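Local coordinates for protein putative aminooxidase (Propionibacterium acnes, PDB 2BA9) that probably isomerises polyunsaturated fatty acids, yielding conjugated linoleic acid from linoleic acid, with a bound flavin-adenine dinucleotide in a fold related to flavin-containing amine oxidases, at residues His47-His52 with Tyr56-Ile61; His315-Ala318 with His322-Ile325; Lys258-Ser263 with Asp268-Phe273. All coordinates share one frame; numbering follows the deposited sequence.

Contact 1 of 3, residues His47-His52 with Tyr56-Ile61; sequences HSPNYH and YEMGAI. With FAD (flavin-adenine dinucleotide), chain D.
Y56 sets its ring between its own backbone N and carbonyl carbon (chi1 61°), a crowded position that turns the ring against P49, while E57, bent at chi2 (-79°), brings its carboxylate back to S48 although its CB starts out pointing away. The proline crosses the tyrosine at about a right angle. Its CD stands over one face, 4.3 Å from the centroid of the Y56 ring and 15° off the normal, in a CH-pi contact. Y51 CB packs on Y56 CE2 at 3.7 Å. On the proline ring, M58 CG meets P49 CG at 3.9 Å. The phenol end is held elsewhere, by E364.

The polar pairing lies beside this apolar patch: S48 OG donates a very short bond of 2.5 Å to E57 OE1, and because E57 OE2 takes the backbone N of T205, each oxygen of this buried carboxylate has a donor, which should limit its rotation. Backbone bonds tie the two segments, which run nearly antiparallel: Y56 N lies 2.8 Å from P49 O, and M58 N lies 2.9 Å from H47 O. The latter oxygen also receives a weak bond from G59 N.

Beyond G59 the chain turns to the cofactor, where A60 CA comes within 3.4 Å of C5X of FAD. The backbone bonding thus continues from the 50-51/54-55 beta-hairpin and leads to the flavin-ring pocket of a flavin-containing amine oxidoreductase fold.

Contact 2 of 3, residues His315-Ala318 with His322-Ile325; sequences HRWA and HQII
The CA atoms of H315 and I325 lie 5.6 Å apart, and from there the segments spread to 6.6 Å between the CA atoms of W317 and Q323. No direct hydrogen bond joins the segments. A water fills in between the backbones instead, accepting from W317 N at 2.8 Å and donating to I324 O at 2.7 Å.

At the end where the segments are nearer each other, I325 reaches across with CD1, which rests 3.8 Å from H315 CA and also touches the imidazole obliquely. This is the turn end of a beta-hairpin, where strands 310-315 and 325-330, neighbours in the mixed sheet, part and are joined by a loop.

W317 and Q323 lie alongside each other and point the same way, with ring and amide planes 64° apart; W317 CD1 approaches Q323 OE1 to 3.6 Å. A bend at chi2 (-66°) folds the glutamine back, so that OE1 accepts from its neighbour I324 N at 3.1 Å, the donor tilted 25° from the carbonyl plane. The same oxygen takes a second bond from another water, 2.7 Å from Q323 OE1, which in turn accepts weakly from W317 NE1. Q323 NE2 is used outside the hairpin, probably on Y51 O, and the indole of W317 also meets R54 in a cation-pi contact.

Contact 3 of 3, residues Lys258-Ser263 with Asp268-Phe273; sequences KFLDYS and DEREYF. With FAD (flavin-adenine dinucleotide), chain D.
L260 drives a methyl group into the backbone of the facing helix: its CD2 sits 3.4 Å from R270 N and 3.5 Å from E269 C. Two short consecutive helical elements meet here, a weakly bonded one around 258-259 that follows strand 249-252 of the parallel, Rossmann-type sheet, and helix 267-273. No hydrogen bond crosses between them.

The leucine reaches this spot with its chain extended at chi2 (177°). The other branch, CD1, rests 4.0 Å from F273 CB, and both methyls lie against R270, CD1 on its CA and CD2 on its N, with the aliphatic part of R270 bordering CD2. R270 turns its guanidinium to D267 in a salt bridge.

F259 and E269 cross obliquely, the carboxylate plane 80° from the ring. E269 OE2 lies 4.0 Å from F259 CE2, near the ring plane at its edge. That carboxylate has polar partners beyond the contact: OE2 bonds the hydroxyl of Y398, and OE1 forms a salt bridge with R231, which probably favours the charged form.

Y262 takes no part in the helix contact and reaches the cofactor, its OH 3.4 Å from N6A of the FAD adenine. The turn after F259 is tied at F259 O, which takes Y262 N at 3.2 Å from one face of the carbonyl plane and S263 OG at 2.7 Å from the other, the hydroxyl standing 41° out of that plane.

How the contacts relate
Contacts 1 and 2 are neighbours, with centres about 11 Å apart, and they touch, for example where R316 of contact 2 packs on Y56 of contact 1. Contact 3 stands alone, its centre about 32 Å from that of contact 1 and about 41 Å from that of contact 2. Even so, contacts 1 and 3 both touch FAD, one at the flavin end and the other at the adenine. The chemistry differs with place: contact 1, partly buried, combines direct backbone bonds with a buried carboxylate; contact 2, also partly buried, at the loop end of its hairpin, bridges its backbones through water; contact 3, a buried meeting of helical elements, is mainly apolar across its interface.

Contact 1 of 3, residues His47-His52 with Tyr56-Ile61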
loop_
_atom_site.group_PDB
_atom_site.type_symbol
_atom_site.label_atom_id
_atom_site.label_comp_id
_atom_site.label_asym_id
_atom_site.label_seq_id
_atom_site.Cartn_x
_atom_site.Cartn_y
_atom_site.Cartn_z
ATOM N N HIS A 47 6.419 -8.953 1.512
ATOM C CA HIS A 47 6.948 -9.901 2.491
ATOM C C HIS A 47 6.528 -11.298 2.127
ATOM O O HIS A 47 5.345 -11.655 2.263
ATOM C CB HIS A 47 6.431 -9.544 3.878
ATOM C CG HIS A 47 7.219 -10.152 4.992
ATOM N ND1 HIS A 47 8.498 -9.743 5.300
ATOM C CD2 HIS A 47 6.912 -11.131 5.873
ATOM C CE1 HIS A 47 8.943 -10.443 6.328
ATOM N NE2 HIS A 47 7.996 -11.285 6.700
ATOM N N SER A 48 7.506 -12.100 1.712
ATOM C CA SER A 48 7.254 -13.398 1.102
ATOM C C SER A 48 8.046 -14.532 1.784
ATOM O O SER A 48 9.110 -14.922 1.307
ATOM C CB SER A 48 7.615 -13.325 -0.386
ATOM O OG SER A 48 7.177 -12.097 -0.956
ATOM N N PRO A 49 7.526 -15.066 2.903
ATOM C CA PRO A 49 8.211 -16.171 3.573
ATOM C C PRO A 49 8.039 -17.534 2.909
ATOM O O PRO A 49 7.212 -17.709 2.019
ATOM C CB PRO A 49 7.587 -16.186 4.977
ATOM C CG PRO A 49 6.639 -15.014 5.039
ATOM C CD PRO A 49 6.310 -14.668 3.632
ATOM N N ASN A 50 8.826 -18.489 3.386
ATOM C CA ASN A 50 8.906 -19.808 2.795
ATOM C C ASN A 50 8.027 -20.816 3.536
ATOM O O ASN A 50 7.848 -20.735 4.760
ATOM C CB ASN A 50 10.351 -20.317 2.808
ATOM C CG ASN A 50 11.304 -19.440 2.030
ATOM O OD1 ASN A 50 11.581 -19.703 0.862
ATOM N ND2 ASN A 50 11.847 -18.418 2.680
ATOM N N TYR A 51 7.497 -21.772 2.780
ATOM C CA TYR A 51 6.799 -22.920 3.339
ATOM C C TYR A 51 6.830 -24.044 2.318
ATOM O O TYR A 51 6.381 -23.857 1.208
ATOM C CB TYR A 51 5.347 -22.587 3.682
ATOM C CG TYR A 51 4.617 -23.732 4.387
ATOM C CD1 TYR A 51 4.923 -24.064 5.705
ATOM C CD2 TYR A 51 3.634 -24.471 3.743
ATOM C CE1 TYR A 51 4.279 -25.098 6.363
ATOM C CE2 TYR A 51 2.967 -25.527 4.406
ATOM C CZ TYR A 51 3.306 -25.833 5.712
ATOM O OH TYR A 51 2.674 -26.849 6.398
ATOM N N HIS A 52 7.345 -25.204 2.727
ATOM C CA HIS A 52 7.448 -26.391 1.877
ATOM C C HIS A 52 8.033 -26.083 0.491
ATOM O O HIS A 52 7.427 -26.403 -0.528
ATOM C CB HIS A 52 6.076 -27.083 1.756
ATOM C CG HIS A 52 5.677 -27.873 2.971
ATOM N ND1 HIS A 52 4.575 -28.705 2.988
ATOM C CD2 HIS A 52 6.240 -27.973 4.200
ATOM C CE1 HIS A 52 4.459 -29.261 4.182
ATOM N NE2 HIS A 52 5.463 -28.842 4.935
ATOM N N TYR A 56 5.176 -17.954 0.049
ATOM C CA TYR A 56 3.837 -17.400 0.060
ATOM C C TYR A 56 3.927 -15.917 0.405
ATOM O O TYR A 56 4.990 -15.426 0.793
ATOM C CB TYR A 56 2.935 -18.159 1.037
ATOM C CG TYR A 56 3.379 -18.125 2.479
ATOM C CD1 TYR A 56 2.833 -17.214 3.371
ATOM C CD2 TYR A 56 4.328 -19.018 2.957
ATOM C CE1 TYR A 56 3.216 -17.191 4.706
ATOM C CE2 TYR A 56 4.719 -19.003 4.284
ATOM C CZ TYR A 56 4.160 -18.083 5.154
ATOM O OH TYR A 56 4.551 -18.065 6.472
ATOM N N GLU A 57 2.810 -15.213 0.249
ATOM C CA GLU A 57 2.782 -13.778 0.432
ATOM C C GLU A 57 2.037 -13.464 1.727
ATOM O O GLU A 57 0.858 -13.828 1.911
ATOM C CB GLU A 57 2.106 -13.083 -0.757
ATOM C CG GLU A 57 2.739 -13.314 -2.143
ATOM C CD GLU A 57 3.990 -12.472 -2.417
ATOM O OE1 GLU A 57 4.735 -12.144 -1.455
ATOM O OE2 GLU A 57 4.228 -12.129 -3.610
ATOM N N MET A 58 2.741 -12.817 2.638
ATOM C CA MET A 58 2.126 -12.205 3.800
ATOM C C MET A 58 1.739 -10.752 3.507
ATOM O O MET A 58 0.983 -10.135 4.263
ATOM C CB MET A 58 3.065 -12.295 5.011
ATOM C CG MET A 58 3.073 -13.682 5.656
ATOM S SD MET A 58 1.457 -14.257 6.291
ATOM C CE MET A 58 1.069 -12.891 7.395
ATOM N N GLY A 59 2.232 -10.210 2.400
ATOM C CA GLY A 59 1.905 -8.831 2.009
ATOM C C GLY A 59 1.470 -8.709 0.559
ATOM O O GLY A 59 0.677 -9.533 0.062
ATOM N N ALA A 60 1.996 -7.684 -0.124
ATOM C CA ALA A 60 1.735 -7.476 -1.539
ATOM C C ALA A 60 1.870 -8.755 -2.335
ATOM O O ALA A 60 2.764 -9.571 -2.084
ATOM C CB ALA A 60 2.661 -6.399 -2.118
ATOM N N ILE A 61 0.959 -8.901 -3.296
ATOM C CA ILE A 61 0.915 -10.014 -4.222
ATOM C C ILE A 61 1.147 -9.570 -5.674
ATOM O O ILE A 61 1.891 -10.207 -6.416
ATOM C CB ILE A 61 -0.469 -10.691 -4.207
ATOM C CG1 ILE A 61 -0.868 -11.070 -2.776
ATOM C CG2 ILE A 61 -0.474 -11.895 -5.157
ATOM C CD1 ILE A 61 -2.328 -11.517 -2.629
HETATM P PA FAD D . 6.737 -0.407 3.951
HETATM O O1A FAD D . 6.535 -1.445 2.887
HETATM O O2A FAD D . 5.848 -0.502 5.174
HETATM O O5B FAD D . 8.245 -0.510 4.482
HETATM C C5B FAD D . 8.656 0.423 5.453
HETATM C C4B FAD D . 10.011 0.033 6.006
HETATM O O4B FAD D . 10.416 1.006 6.948
HETATM C C3B FAD D . 9.976 -1.332 6.696
HETATM O O3B FAD D . 10.984 -2.163 6.166
HETATM C C2B FAD D . 10.176 -0.999 8.155
HETATM O O2B FAD D . 10.769 -2.065 8.897
HETATM C C1B FAD D . 10.949 0.329 8.064
HETATM N N9A FAD D . 10.803 1.095 9.314
HETATM C C8A FAD D . 9.632 1.457 9.945
HETATM N N7A FAD D . 9.941 2.134 11.087
HETATM C C5A FAD D . 11.297 2.209 11.188
HETATM C C6A FAD D . 12.165 2.766 12.148
HETATM N N6A FAD D . 11.680 3.709 13.020
HETATM N N1A FAD D . 13.537 2.692 11.932
HETATM C C2A FAD D . 14.059 2.029 10.830
HETATM N N3A FAD D . 13.192 1.480 9.894
HETATM C C4A FAD D . 11.844 1.547 10.076
HETATM N N1 FAD D . 0.953 -3.047 -2.994
HETATM C C2 FAD D . 0.716 -3.119 -4.352
HETATM O O2 FAD D . 1.300 -2.353 -5.118
HETATM N N3 FAD D . -0.199 -4.032 -4.841
HETATM C C4 FAD D . -0.851 -4.890 -3.981
HETATM O O4 FAD D . -1.652 -5.711 -4.456
HETATM C C4X FAD D . -0.601 -4.829 -2.606
HETATM N N5 FAD D . -1.254 -5.658 -1.711
HETATM C C5X FAD D . -0.896 -5.716 -0.378
HETATM C C6 FAD D . -1.469 -6.661 0.471
HETATM C C7 FAD D . -1.070 -6.732 1.803
HETATM C C7M FAD D . -1.697 -7.774 2.684
HETATM C C8 FAD D . -0.107 -5.850 2.287
HETATM C C8M FAD D . 0.355 -5.883 3.713
HETATM C C9 FAD D . 0.456 -4.906 1.433
HETATM C C9A FAD D . 0.065 -4.819 0.096
HETATM N N10 FAD D . 0.604 -3.859 -0.780
HETATM C C10 FAD D . 0.326 -3.909 -2.127
HETATM C "C1'" FAD D . 1.193 -2.591 -0.260
HETATM C "C2'" FAD D . 2.712 -2.576 -0.378
HETATM O "O2'" FAD D . 3.298 -3.776 0.117
HETATM C "C3'" FAD D . 3.216 -1.362 0.386
HETATM O "O3'" FAD D . 2.498 -0.203 -0.042
HETATM C "C4'" FAD D . 4.713 -1.181 0.194
HETATM O "O4'" FAD D . 5.447 -2.200 0.862
HETATM C "C5'" FAD D . 5.098 0.206 0.689
HETATM O "O5'" FAD D . 6.488 0.304 0.815
HETATM P P FAD D . 7.135 1.402 1.816
HETATM O O1P FAD D . 8.647 1.277 1.832
HETATM O O2P FAD D . 6.678 2.748 1.372
HETATM O O3P FAD D . 6.594 1.048 3.286
#

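Contact 2 of 3, residues His315-Ala318 with His322-Ile325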
loop_
_atom_site.group_PDB
_atom_site.type_symbol
_atom_site.label_atom_id
_atom_site.label_comp_id
_atom_site.label_asym_id
_atom_site.label_seq_id
_atom_site.Cartn_x
_atom_site.Cartn_y
_atom_site.Cartn_z
ATOM N N HIS A 315 -5.783 -17.958 -3.197
ATOM C CA HIS A 315 -5.372 -19.271 -3.704
ATOM C C HIS A 315 -4.129 -19.123 -4.600
ATOM O O HIS A 315 -4.225 -18.648 -5.721
ATOM C CB HIS A 315 -6.550 -19.878 -4.504
ATOM C CG HIS A 315 -6.316 -21.267 -5.035
ATOM N ND1 HIS A 315 -6.116 -21.526 -6.374
ATOM C CD2 HIS A 315 -6.307 -22.473 -4.416
ATOM C CE1 HIS A 315 -5.974 -22.829 -6.558
ATOM N NE2 HIS A 315 -6.084 -23.428 -5.385
ATOM N N ARG A 316 -2.970 -19.553 -4.115
ATOM C CA ARG A 316 -1.685 -19.231 -4.782
ATOM C C ARG A 316 -1.078 -20.394 -5.577
ATOM O O ARG A 316 -0.776 -20.256 -6.776
ATOM C CB ARG A 316 -0.669 -18.728 -3.746
ATOM C CG ARG A 316 0.737 -18.413 -4.298
ATOM C CD ARG A 316 1.479 -17.484 -3.342
ATOM N NE ARG A 316 2.900 -17.280 -3.634
ATOM C CZ ARG A 316 3.388 -16.380 -4.488
ATOM N NH1 ARG A 316 2.584 -15.610 -5.212
ATOM N NH2 ARG A 316 4.700 -16.253 -4.639
ATOM N N TRP A 317 -0.867 -21.520 -4.892
ATOM C CA TRP A 317 -0.292 -22.705 -5.501
ATOM C C TRP A 317 -1.394 -23.716 -5.741
ATOM O O TRP A 317 -1.837 -24.393 -4.814
ATOM C CB TRP A 317 0.786 -23.300 -4.591
ATOM C CG TRP A 317 1.903 -22.334 -4.285
ATOM C CD1 TRP A 317 2.235 -21.821 -3.059
ATOM C CD2 TRP A 317 2.823 -21.765 -5.221
ATOM N NE1 TRP A 317 3.305 -20.976 -3.178
ATOM C CE2 TRP A 317 3.683 -20.914 -4.494
ATOM C CE3 TRP A 317 3.004 -21.888 -6.604
ATOM C CZ2 TRP A 317 4.718 -20.205 -5.100
ATOM C CZ3 TRP A 317 4.035 -21.173 -7.207
ATOM C CH2 TRP A 317 4.875 -20.342 -6.452
ATOM N N ALA A 318 -1.841 -23.803 -6.988
ATOM C CA ALA A 318 -3.026 -24.582 -7.351
ATOM C C ALA A 318 -2.786 -26.092 -7.293
ATOM O O ALA A 318 -3.722 -26.873 -7.112
ATOM C CB ALA A 318 -3.515 -24.176 -8.759
ATOM N N HIS A 322 -1.995 -28.743 0.301
ATOM C CA HIS A 322 -1.405 -28.577 1.619
ATOM C C HIS A 322 -0.574 -27.297 1.681
ATOM O O HIS A 322 0.203 -27.113 2.629
ATOM C CB HIS A 322 -0.548 -29.798 1.966
ATOM C CG HIS A 322 -1.290 -31.091 1.870
ATOM N ND1 HIS A 322 -2.451 -31.333 2.570
ATOM C CD2 HIS A 322 -1.048 -32.206 1.145
ATOM C CE1 HIS A 322 -2.893 -32.543 2.282
ATOM N NE2 HIS A 322 -2.054 -33.098 1.427
ATOM N N GLN A 323 -0.739 -26.421 0.684
ATOM C CA GLN A 323 -0.064 -25.112 0.673
ATOM C C GLN A 323 -0.895 -24.016 1.342
ATOM O O GLN A 323 -2.070 -24.220 1.689
ATOM C CB GLN A 323 0.308 -24.685 -0.767
ATOM C CG GLN A 323 1.742 -25.036 -1.163
ATOM C CD GLN A 323 2.796 -24.273 -0.372
ATOM O OE1 GLN A 323 2.504 -23.249 0.265
ATOM N NE2 GLN A 323 4.048 -24.759 -0.429
ATOM N N ILE A 324 -0.273 -22.843 1.493
ATOM C CA ILE A 324 -0.865 -21.731 2.232
ATOM C C ILE A 324 -1.946 -21.001 1.456
ATOM O O ILE A 324 -1.787 -20.688 0.268
ATOM C CB ILE A 324 0.215 -20.709 2.675
ATOM C CG1 ILE A 324 1.217 -21.364 3.639
ATOM C CG2 ILE A 324 -0.406 -19.507 3.376
ATOM C CD1 ILE A 324 0.581 -21.881 4.919
ATOM N N ILE A 325 -3.051 -20.739 2.154
ATOM C CA ILE A 325 -4.125 -19.888 1.675
ATOM C C ILE A 325 -4.180 -18.744 2.669
ATOM O O ILE A 325 -4.349 -18.978 3.868
ATOM C CB ILE A 325 -5.487 -20.625 1.700
ATOM C CG1 ILE A 325 -5.466 -21.860 0.784
ATOM C CG2 ILE A 325 -6.610 -19.675 1.361
ATOM C CD1 ILE A 325 -5.460 -21.591 -0.719
HETATM O O HOH W 1 -1.892 -21.633 -2.311
HETATM O O HOH W 2 4.262 -21.232 -0.212
#

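Contact 3 of 3, residues Lys258-Ser263 with Asp268-Phe273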
loop_
_atom_site.group_PDB
_atom_site.type_symbol
_atom_site.label_atom_id
_atom_site.label_comp_id
_atom_site.label_asym_id
_atom_site.label_seq_id
_atom_site.Cartn_x
_atom_site.Cartn_y
_atom_site.Cartn_z
ATOM N N LYS A 258 4.871 8.309 13.844
ATOM C CA LYS A 258 5.744 7.570 14.764
ATOM C C LYS A 258 7.104 8.237 14.932
ATOM O O LYS A 258 7.720 8.155 16.002
ATOM C CB LYS A 258 5.929 6.135 14.279
ATOM C CG LYS A 258 4.598 5.368 14.150
ATOM C CD LYS A 258 4.800 3.870 14.392
ATOM C CE LYS A 258 3.468 3.134 14.550
ATOM N NZ LYS A 258 3.033 2.579 13.261
ATOM N N PHE A 259 7.555 8.866 13.844
ATOM C CA PHE A 259 8.788 9.670 13.771
ATOM C C PHE A 259 8.759 10.808 14.780
ATOM O O PHE A 259 9.798 11.200 15.309
ATOM C CB PHE A 259 8.956 10.204 12.338
ATOM C CG PHE A 259 10.003 11.275 12.184
ATOM C CD1 PHE A 259 11.353 10.947 12.092
ATOM C CD2 PHE A 259 9.636 12.618 12.086
ATOM C CE1 PHE A 259 12.325 11.949 11.934
ATOM C CE2 PHE A 259 10.598 13.609 11.929
ATOM C CZ PHE A 259 11.944 13.271 11.854
ATOM N N LEU A 260 7.560 11.319 15.059
ATOM C CA LEU A 260 7.379 12.355 16.070
ATOM C C LEU A 260 7.938 11.932 17.416
ATOM O O LEU A 260 8.484 12.756 18.156
ATOM C CB LEU A 260 5.895 12.679 16.255
ATOM C CG LEU A 260 5.136 13.335 15.105
ATOM C CD1 LEU A 260 3.666 13.485 15.494
ATOM C CD2 LEU A 260 5.757 14.691 14.752
ATOM N N ASP A 261 7.800 10.645 17.726
ATOM C CA ASP A 261 8.162 10.122 19.042
ATOM C C ASP A 261 9.672 9.964 19.282
ATOM O O ASP A 261 10.074 9.715 20.416
ATOM C CB ASP A 261 7.480 8.762 19.284
ATOM C CG ASP A 261 5.959 8.846 19.308
ATOM O OD1 ASP A 261 5.397 9.948 19.489
ATOM O OD2 ASP A 261 5.323 7.781 19.144
ATOM N N TYR A 262 10.495 10.079 18.241
ATOM C CA TYR A 262 11.954 9.955 18.406
ATOM C C TYR A 262 12.770 11.047 17.688
ATOM O O TYR A 262 13.961 10.876 17.393
ATOM C CB TYR A 262 12.426 8.552 17.995
ATOM C CG TYR A 262 12.162 8.168 16.551
ATOM C CD1 TYR A 262 13.075 8.477 15.547
ATOM C CD2 TYR A 262 11.014 7.467 16.202
ATOM C CE1 TYR A 262 12.839 8.115 14.232
ATOM C CE2 TYR A 262 10.774 7.099 14.900
ATOM C CZ TYR A 262 11.686 7.423 13.911
ATOM O OH TYR A 262 11.441 7.055 12.602
ATOM N N SER A 263 12.121 12.180 17.434
ATOM C CA SER A 263 12.747 13.286 16.743
ATOM C C SER A 263 12.480 14.571 17.490
ATOM O O SER A 263 11.603 14.624 18.352
ATOM C CB SER A 263 12.195 13.403 15.324
ATOM O OG SER A 263 10.823 13.743 15.346
ATOM N N ASP A 268 4.881 22.089 13.271
ATOM C CA ASP A 268 4.129 21.674 12.091
ATOM C C ASP A 268 4.133 20.160 11.923
ATOM O O ASP A 268 3.126 19.569 11.527
ATOM C CB ASP A 268 4.702 22.339 10.837
ATOM C CG ASP A 268 4.331 23.801 10.729
ATOM O OD1 ASP A 268 3.334 24.235 11.338
ATOM O OD2 ASP A 268 5.039 24.537 10.019
ATOM N N GLU A 269 5.269 19.546 12.218
ATOM C CA GLU A 269 5.387 18.112 12.147
ATOM C C GLU A 269 4.433 17.473 13.150
ATOM O O GLU A 269 3.600 16.658 12.759
ATOM C CB GLU A 269 6.840 17.678 12.354
ATOM C CG GLU A 269 7.723 18.027 11.159
ATOM C CD GLU A 269 9.181 17.647 11.348
ATOM O OE1 GLU A 269 9.711 17.836 12.470
ATOM O OE2 GLU A 269 9.798 17.175 10.367
ATOM N N ARG A 270 4.519 17.868 14.419
ATOM C CA ARG A 270 3.559 17.396 15.433
ATOM C C ARG A 270 2.117 17.610 14.980
ATOM O O ARG A 270 1.345 16.663 14.892
ATOM C CB ARG A 270 3.784 18.071 16.795
ATOM C CG ARG A 270 4.661 17.266 17.735
ATOM C CD ARG A 270 5.054 18.052 18.957
ATOM N NE ARG A 270 6.068 19.060 18.644
ATOM C CZ ARG A 270 5.910 20.385 18.714
ATOM N NH1 ARG A 270 4.756 20.939 19.097
ATOM N NH2 ARG A 270 6.935 21.169 18.398
ATOM N N GLU A 271 1.773 18.853 14.674
ATOM C CA GLU A 271 0.396 19.222 14.301
ATOM C C GLU A 271 -0.163 18.441 13.123
ATOM O O GLU A 271 -1.302 17.984 13.165
ATOM C CB GLU A 271 0.296 20.714 13.964
ATOM C CG GLU A 271 -1.148 21.192 13.828
ATOM C CD GLU A 271 -1.259 22.601 13.306
ATOM O OE1 GLU A 271 -0.214 23.290 13.220
ATOM O OE2 GLU A 271 -2.397 23.011 12.971
ATOM N N TYR A 272 0.633 18.313 12.066
ATOM C CA TYR A 272 0.165 17.667 10.837
ATOM C C TYR A 272 0.359 16.160 10.826
ATOM O O TYR A 272 -0.545 15.427 10.422
ATOM C CB TYR A 272 0.765 18.355 9.599
ATOM C CG TYR A 272 0.022 19.650 9.338
ATOM C CD1 TYR A 272 0.258 20.772 10.118
ATOM C CD2 TYR A 272 -0.983 19.717 8.378
ATOM C CE1 TYR A 272 -0.456 21.956 9.912
ATOM C CE2 TYR A 272 -1.700 20.877 8.169
ATOM C CZ TYR A 272 -1.436 21.995 8.938
ATOM O OH TYR A 272 -2.147 23.152 8.739
ATOM N N PHE A 273 1.497 15.678 11.309
ATOM C CA PHE A 273 1.707 14.228 11.325
ATOM C C PHE A 273 0.768 13.512 12.325
ATOM O O PHE A 273 0.441 12.332 12.140
ATOM C CB PHE A 273 3.179 13.873 11.563
ATOM C CG PHE A 273 4.130 14.445 10.526
ATOM C CD1 PHE A 273 3.678 14.935 9.298
ATOM C CD2 PHE A 273 5.492 14.458 10.766
ATOM C CE1 PHE A 273 4.575 15.451 8.363
ATOM C CE2 PHE A 273 6.384 14.958 9.826
ATOM C CZ PHE A 273 5.925 15.462 8.631
HETATM P PA FAD D . 6.737 -0.407 3.951
HETATM O O1A FAD D . 6.535 -1.445 2.887
HETATM O O2A FAD D . 5.848 -0.502 5.174
HETATM O O5B FAD D . 8.245 -0.510 4.482
HETATM C C5B FAD D . 8.656 0.423 5.453
HETATM C C4B FAD D . 10.011 0.033 6.006
HETATM O O4B FAD D . 10.416 1.006 6.948
HETATM C C3B FAD D . 9.976 -1.332 6.696
HETATM O O3B FAD D . 10.984 -2.163 6.166
HETATM C C2B FAD D . 10.176 -0.999 8.155
HETATM O O2B FAD D . 10.769 -2.065 8.897
HETATM C C1B FAD D . 10.949 0.329 8.064
HETATM N N9A FAD D . 10.803 1.095 9.314
HETATM C C8A FAD D . 9.632 1.457 9.945
HETATM N N7A FAD D . 9.941 2.134 11.087
HETATM C C5A FAD D . 11.297 2.209 11.188
HETATM C C6A FAD D . 12.165 2.766 12.148
HETATM N N6A FAD D . 11.680 3.709 13.020
HETATM N N1A FAD D . 13.537 2.692 11.932
HETATM C C2A FAD D . 14.059 2.029 10.830
HETATM N N3A FAD D . 13.192 1.480 9.894
HETATM C C4A FAD D . 11.844 1.547 10.076
HETATM N N1 FAD D . 0.953 -3.047 -2.994
HETATM C C2 FAD D . 0.716 -3.119 -4.352
HETATM O O2 FAD D . 1.300 -2.353 -5.118
HETATM N N3 FAD D . -0.199 -4.032 -4.841
HETATM C C4 FAD D . -0.851 -4.890 -3.981
HETATM O O4 FAD D . -1.652 -5.711 -4.456
HETATM C C4X FAD D . -0.601 -4.829 -2.606
HETATM N N5 FAD D . -1.254 -5.658 -1.711
HETATM C C5X FAD D . -0.896 -5.716 -0.378
HETATM C C6 FAD D . -1.469 -6.661 0.471
HETATM C C7 FAD D . -1.070 -6.732 1.803
HETATM C C7M FAD D . -1.697 -7.774 2.684
HETATM C C8 FAD D . -0.107 -5.850 2.287
HETATM C C8M FAD D . 0.355 -5.883 3.713
HETATM C C9 FAD D . 0.456 -4.906 1.433
HETATM C C9A FAD D . 0.065 -4.819 0.096
HETATM N N10 FAD D . 0.604 -3.859 -0.780
HETATM C C10 FAD D . 0.326 -3.909 -2.127
HETATM C "C1'" FAD D . 1.193 -2.591 -0.260
HETATM C "C2'" FAD D . 2.712 -2.576 -0.378
HETATM O "O2'" FAD D . 3.298 -3.776 0.117
HETATM C "C3'" FAD D . 3.216 -1.362 0.386
HETATM O "O3'" FAD D . 2.498 -0.203 -0.042
HETATM C "C4'" FAD D . 4.713 -1.181 0.194
HETATM O "O4'" FAD D . 5.447 -2.200 0.862
HETATM C "C5'" FAD D . 5.098 0.206 0.689
HETATM O "O5'" FAD D . 6.488 0.304 0.815
HETATM P P FAD D . 7.135 1.402 1.816
HETATM O O1P FAD D . 8.647 1.277 1.832
HETATM O O2P FAD D . 6.678 2.748 1.372
HETATM O O3P FAD D . 6.594 1.048 3.286
#